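Local coordinates for protein putative fimbrium tip subunit Fim1C (Bacteroides ovatus, PDB 4EPS) that probably forms part of the tip of fimbriae, the filamentous surface appendages that mediate cell adhesion and biofilm formation, at residues T38-A50 / I60-W72. Sequence-based numbering, arbitrary orientation. Where two conformers were deposited one is given.
Sequences TTFTQGDQIGLFA and INNMPFTFNGSSW
Leu48 holds CG anti to its backbone N (chi1 179°), which lays its branch alongside Ile60, CG 3.7 Å from Ile60 CG2, while CD2 meets Phe65 CE1, so that the side chain bridges Ile60 and Phe65. Ile46 instead sets CG1 between its backbone N and carbonyl carbon (chi1 61°); a beta-branched residue suits the place, its CG1 packing on Phe65 CB and its CG2 lying 3.7 Å from Trp72 CH2. In one of the two conformers of Phe40, Trp72 also turns its six-membered edge onto the Phe40 face, a T-shaped pair with centroids 5.4 Å apart and planes at 78°; Val17 of strand 14-19 touches Ile46, Phe40 and Trp72 alike. The backbones form an antiparallel beta hairpin of the fimbrillin-like domain: Ile46 and Phe65 exchange N-H···O bonds as a hydrogen-bonded pair, and a G1 beta bulge sets Asn62 and Met63 opposite the single residue Leu48. On the other face, Gln45 donates NE2 to Thr66 OG1 at 2.8 Å, nearly in its amide plane, a bond that suits two polar residues at a partly exposed pair. Gly47 also belongs here, since a CB would run into Asn62 OD1, which is bonded to Tyr91. Beside the bulge, the backbone N of Asn62 sits over one face of the Phe49 ring, nearer its rim than its centre, 3.4 Å from Phe49 CE2, and Phe49 CZ lies 3.6 Å from Asn62 CB; Phe109 makes an edge-to-face pair with the same ring. An alanine in place of Phe49 is likely to open a gap beside Asn62 and leave Phe109 without its aromatic mate. Within the type II turn from Thr41 to Asp44, Gly43, whose positive phi suits glycine, gives its N-H to Phe67 O in a nearly straight bond.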
loop_
_atom_site.group_PDB
_atom_site.type_symbol
_atom_site.label_atom_id
_atom_site.label_comp_id
_atom_site.label_asym_id
_atom_site.label_seq_id
_atom_site.Cartn_x
_atom_site.Cartn_y
_atom_site.Cartn_z
ATOM N N THR A 38 34.903 -16.552 -13.352
ATOM C CA THR A 38 35.901 -15.505 -13.324
ATOM C C THR A 38 36.074 -14.922 -14.712
ATOM O O THR A 38 36.224 -15.651 -15.693
ATOM C CB THR A 38 37.226 -16.111 -12.795
ATOM O OG1 THR A 38 37.046 -16.520 -11.430
ATOM C CG2 THR A 38 38.408 -15.175 -12.938
ATOM N N THR A 39 36.054 -13.605 -14.845
ATOM C CA THR A 39 36.208 -13.031 -16.187
ATOM C C THR A 39 37.669 -12.598 -16.481
ATOM O O THR A 39 38.038 -12.463 -17.651
ATOM C CB THR A 39 35.210 -11.869 -16.388
ATOM O OG1 THR A 39 35.302 -11.413 -17.738
ATOM C CG2 THR A 39 35.426 -10.704 -15.400
ATOM N N PHE A 40 38.472 -12.379 -15.411
ATOM C CA PHE A 40 39.865 -11.897 -15.387
ATOM C C PHE A 40 39.893 -10.366 -15.583
ATOM O O PHE A 40 38.920 -9.773 -16.041
ATOM C CB PHE A 40 40.795 -12.622 -16.386
ATOM C CG PHE A 40 40.873 -14.113 -16.135
ATOM C CD1 PHE A 40 41.625 -14.619 -15.081
ATOM C CD2 PHE A 40 40.184 -15.007 -16.948
ATOM C CE1 PHE A 40 41.678 -15.996 -14.836
ATOM C CE2 PHE A 40 40.252 -16.386 -16.712
ATOM C CZ PHE A 40 40.992 -16.867 -15.653
ATOM N N THR A 41 40.989 -9.733 -15.180
ATOM C CA THR A 41 41.129 -8.276 -15.221
ATOM C C THR A 41 42.570 -7.915 -15.554
ATOM O O THR A 41 43.466 -8.748 -15.388
ATOM C CB THR A 41 40.644 -7.692 -13.869
ATOM O OG1 THR A 41 40.621 -6.267 -13.952
ATOM C CG2 THR A 41 41.489 -8.139 -12.684
ATOM N N GLN A 42 42.805 -6.664 -16.007
ATOM C CA GLN A 42 44.159 -6.212 -16.349
ATOM C C GLN A 42 45.122 -6.470 -15.191
ATOM O O GLN A 42 44.814 -6.105 -14.055
ATOM C CB GLN A 42 44.170 -4.718 -16.720
ATOM C CG GLN A 42 45.534 -4.324 -17.292
ATOM C CD GLN A 42 45.638 -2.878 -17.668
ATOM O OE1 GLN A 42 44.895 -2.032 -17.161
ATOM N NE2 GLN A 42 46.610 -2.570 -18.526
ATOM N N GLY A 43 46.247 -7.115 -15.478
ATOM C CA GLY A 43 47.233 -7.404 -14.443
ATOM C C GLY A 43 47.245 -8.846 -13.976
ATOM O O GLY A 43 48.258 -9.298 -13.459
ATOM N N ASP A 44 46.140 -9.597 -14.177
ATOM C CA ASP A 44 46.103 -11.038 -13.843
ATOM C C ASP A 44 47.173 -11.769 -14.605
ATOM O O ASP A 44 47.404 -11.448 -15.773
ATOM C CB ASP A 44 44.731 -11.632 -14.208
ATOM C CG ASP A 44 43.663 -11.402 -13.162
ATOM O OD1 ASP A 44 44.020 -11.229 -11.973
ATOM O OD2 ASP A 44 42.476 -11.427 -13.521
ATOM N N GLN A 45 47.844 -12.746 -13.958
ATOM C CA GLN A 45 48.884 -13.525 -14.613
ATOM C C GLN A 45 48.675 -14.995 -14.440
ATOM O O GLN A 45 48.256 -15.447 -13.375
ATOM C CB GLN A 45 50.286 -13.174 -14.083
ATOM C CG GLN A 45 50.745 -11.756 -14.408
ATOM C CD GLN A 45 52.193 -11.573 -14.020
ATOM O OE1 GLN A 45 52.571 -11.793 -12.866
ATOM N NE2 GLN A 45 53.039 -11.216 -14.990
ATOM N N ILE A 46 48.998 -15.739 -15.495
ATOM C CA ILE A 46 48.965 -17.192 -15.543
ATOM C C ILE A 46 50.365 -17.693 -15.834
ATOM O O ILE A 46 51.189 -16.958 -16.368
ATOM C CB ILE A 46 47.945 -17.743 -16.584
ATOM C CG1 ILE A 46 48.293 -17.292 -18.030
ATOM C CG2 ILE A 46 46.489 -17.414 -16.175
ATOM C CD1 ILE A 46 47.761 -18.160 -19.050
ATOM N N GLY A 47 50.611 -18.945 -15.510
ATOM C CA GLY A 47 51.868 -19.598 -15.824
ATOM C C GLY A 47 51.591 -20.705 -16.815
ATOM O O GLY A 47 50.602 -21.434 -16.679
ATOM N N LEU A 48 52.467 -20.869 -17.790
ATOM C CA LEU A 48 52.303 -21.909 -18.806
ATOM C C LEU A 48 53.443 -22.943 -18.757
ATOM O O LEU A 48 54.608 -22.568 -18.610
ATOM C CB LEU A 48 52.266 -21.224 -20.187
ATOM C CG LEU A 48 52.112 -22.130 -21.425
ATOM C CD1 LEU A 48 50.750 -22.811 -21.449
ATOM C CD2 LEU A 48 52.262 -21.336 -22.695
ATOM N N PHE A 49 53.096 -24.227 -18.971
ATOM C CA PHE A 49 54.033 -25.353 -19.076
ATOM C C PHE A 49 53.770 -26.169 -20.339
ATOM O O PHE A 49 52.608 -26.391 -20.701
ATOM C CB PHE A 49 53.910 -26.297 -17.870
ATOM C CG PHE A 49 54.321 -25.725 -16.538
ATOM C CD1 PHE A 49 53.400 -25.056 -15.734
ATOM C CD2 PHE A 49 55.612 -25.932 -16.042
ATOM C CE1 PHE A 49 53.777 -24.549 -14.487
ATOM C CE2 PHE A 49 55.984 -25.433 -14.790
ATOM C CZ PHE A 49 55.071 -24.739 -14.022
ATOM N N ALA A 50 54.841 -26.665 -20.970
ATOM C CA ALA A 50 54.760 -27.571 -22.113
ATOM C C ALA A 50 55.528 -28.832 -21.750
ATOM O O ALA A 50 56.705 -28.749 -21.364
ATOM C CB ALA A 50 55.336 -26.926 -23.369
ATOM N N ILE A 60 59.463 -23.484 -22.219
ATOM C CA ILE A 60 58.072 -23.253 -21.736
ATOM C C ILE A 60 57.903 -23.924 -20.354
ATOM O O ILE A 60 57.244 -24.959 -20.202
ATOM C CB ILE A 60 56.973 -23.716 -22.764
ATOM C CG1 ILE A 60 57.286 -23.240 -24.226
ATOM C CG2 ILE A 60 55.568 -23.204 -22.319
ATOM C CD1 ILE A 60 56.637 -24.032 -25.378
ATOM N N ASN A 61 58.558 -23.341 -19.362
ATOM C CA ASN A 61 58.588 -23.849 -18.003
ATOM C C ASN A 61 58.185 -22.728 -17.074
ATOM O O ASN A 61 58.993 -21.843 -16.790
ATOM C CB ASN A 61 60.007 -24.393 -17.685
ATOM C CG ASN A 61 60.124 -25.146 -16.381
ATOM O OD1 ASN A 61 59.265 -25.077 -15.504
ATOM N ND2 ASN A 61 61.199 -25.898 -16.228
ATOM N N ASN A 62 56.893 -22.717 -16.656
ATOM C CA ASN A 62 56.329 -21.664 -15.810
ATOM C C ASN A 62 56.464 -20.306 -16.504
ATOM O O ASN A 62 56.889 -19.328 -15.902
ATOM C CB ASN A 62 56.959 -21.646 -14.399
ATOM C CG ASN A 62 56.150 -20.839 -13.437
ATOM O OD1 ASN A 62 54.927 -20.755 -13.566
ATOM N ND2 ASN A 62 56.805 -20.165 -12.495
HETATM N N MSE A 63 56.115 -20.254 -17.790
HETATM C CA MSE A 63 56.206 -19.022 -18.558
HETATM C C MSE A 63 55.023 -18.106 -18.222
HETATM O O MSE A 63 53.871 -18.537 -18.334
HETATM C CB MSE A 63 56.268 -19.345 -20.050
HETATM C CG MSE A 63 56.554 -18.143 -20.917
HETATM SE SE MSE A 63 56.510 -18.641 -22.821
HETATM C CE MSE A 63 57.525 -19.976 -22.801
ATOM N N PRO A 64 55.288 -16.848 -17.802
ATOM C CA PRO A 64 54.176 -15.970 -17.411
ATOM C C PRO A 64 53.504 -15.247 -18.577
ATOM O O PRO A 64 54.169 -14.774 -19.502
ATOM C CB PRO A 64 54.836 -14.949 -16.479
ATOM C CG PRO A 64 56.284 -14.865 -16.963
ATOM C CD PRO A 64 56.614 -16.209 -17.575
ATOM N N PHE A 65 52.180 -15.120 -18.486
ATOM C CA PHE A 65 51.371 -14.351 -19.427
ATOM C C PHE A 65 50.482 -13.440 -18.629
ATOM O O PHE A 65 49.913 -13.883 -17.637
ATOM C CB PHE A 65 50.554 -15.267 -20.359
ATOM C CG PHE A 65 51.419 -15.938 -21.384
ATOM C CD1 PHE A 65 52.048 -17.148 -21.104
ATOM C CD2 PHE A 65 51.689 -15.320 -22.601
ATOM C CE1 PHE A 65 52.897 -17.748 -22.040
ATOM C CE2 PHE A 65 52.545 -15.920 -23.528
ATOM C CZ PHE A 65 53.126 -17.136 -23.247
ATOM N N THR A 66 50.355 -12.175 -19.047
ATOM C CA THR A 66 49.579 -11.159 -18.348
ATOM C C THR A 66 48.384 -10.701 -19.188
ATOM O O THR A 66 48.531 -10.449 -20.393
ATOM C CB THR A 66 50.510 -9.955 -18.006
ATOM O OG1 THR A 66 51.681 -10.462 -17.376
ATOM C CG2 THR A 66 49.847 -8.921 -17.111
ATOM N N PHE A 67 47.208 -10.613 -18.551
ATOM C CA PHE A 67 46.007 -10.142 -19.226
ATOM C C PHE A 67 46.039 -8.607 -19.208
ATOM O O PHE A 67 46.349 -8.032 -18.165
ATOM C CB PHE A 67 44.736 -10.687 -18.549
ATOM C CG PHE A 67 43.459 -10.445 -19.335
ATOM C CD1 PHE A 67 43.229 -11.104 -20.542
ATOM C CD2 PHE A 67 42.447 -9.645 -18.818
ATOM C CE1 PHE A 67 42.035 -10.925 -21.242
ATOM C CE2 PHE A 67 41.241 -9.474 -19.518
ATOM C CZ PHE A 67 41.047 -10.117 -20.721
ATOM N N ASN A 68 45.804 -7.956 -20.355
ATOM C CA ASN A 68 45.870 -6.487 -20.425
ATOM C C ASN A 68 44.471 -5.857 -20.440
ATOM O O ASN A 68 44.347 -4.662 -20.679
ATOM C CB ASN A 68 46.683 -6.052 -21.675
ATOM C CG ASN A 68 45.952 -6.188 -23.005
ATOM O OD1 ASN A 68 44.895 -6.813 -23.116
ATOM N ND2 ASN A 68 46.467 -5.563 -24.040
ATOM N N GLY A 69 43.435 -6.657 -20.213
ATOM C CA GLY A 69 42.059 -6.172 -20.262
ATOM C C GLY A 69 41.348 -6.636 -21.519
ATOM O O GLY A 69 40.118 -6.612 -21.583
ATOM N N SER A 70 42.118 -7.062 -22.520
ATOM C CA SER A 70 41.590 -7.532 -23.809
ATOM C C SER A 70 42.198 -8.888 -24.202
ATOM O O SER A 70 41.482 -9.724 -24.750
ATOM C CB SER A 70 41.859 -6.509 -24.919
ATOM O OG SER A 70 41.103 -5.326 -24.684
ATOM N N SER A 71 43.509 -9.091 -23.969
ATOM C CA SER A 71 44.180 -10.317 -24.402
ATOM C C SER A 71 45.331 -10.683 -23.481
ATOM O O SER A 71 45.722 -9.866 -22.634
ATOM C CB SER A 71 44.693 -10.162 -25.837
ATOM O OG SER A 71 45.688 -9.149 -25.936
ATOM N N TRP A 72 45.879 -11.903 -23.661
ATOM C CA TRP A 72 47.004 -12.421 -22.885
ATOM C C TRP A 72 48.304 -12.167 -23.623
ATOM O O TRP A 72 48.435 -12.543 -24.791
ATOM C CB TRP A 72 46.829 -13.935 -22.600
ATOM C CG TRP A 72 45.636 -14.204 -21.728
ATOM C CD1 TRP A 72 44.349 -14.408 -22.136
ATOM C CD2 TRP A 72 45.609 -14.180 -20.297
ATOM N NE1 TRP A 72 43.531 -14.563 -21.044
ATOM C CE2 TRP A 72 44.275 -14.423 -19.900
ATOM C CE3 TRP A 72 46.603 -14.037 -19.304
ATOM C CZ2 TRP A 72 43.899 -14.510 -18.556
ATOM C CZ3 TRP A 72 46.223 -14.084 -17.968
ATOM C CH2 TRP A 72 44.889 -14.339 -17.604
#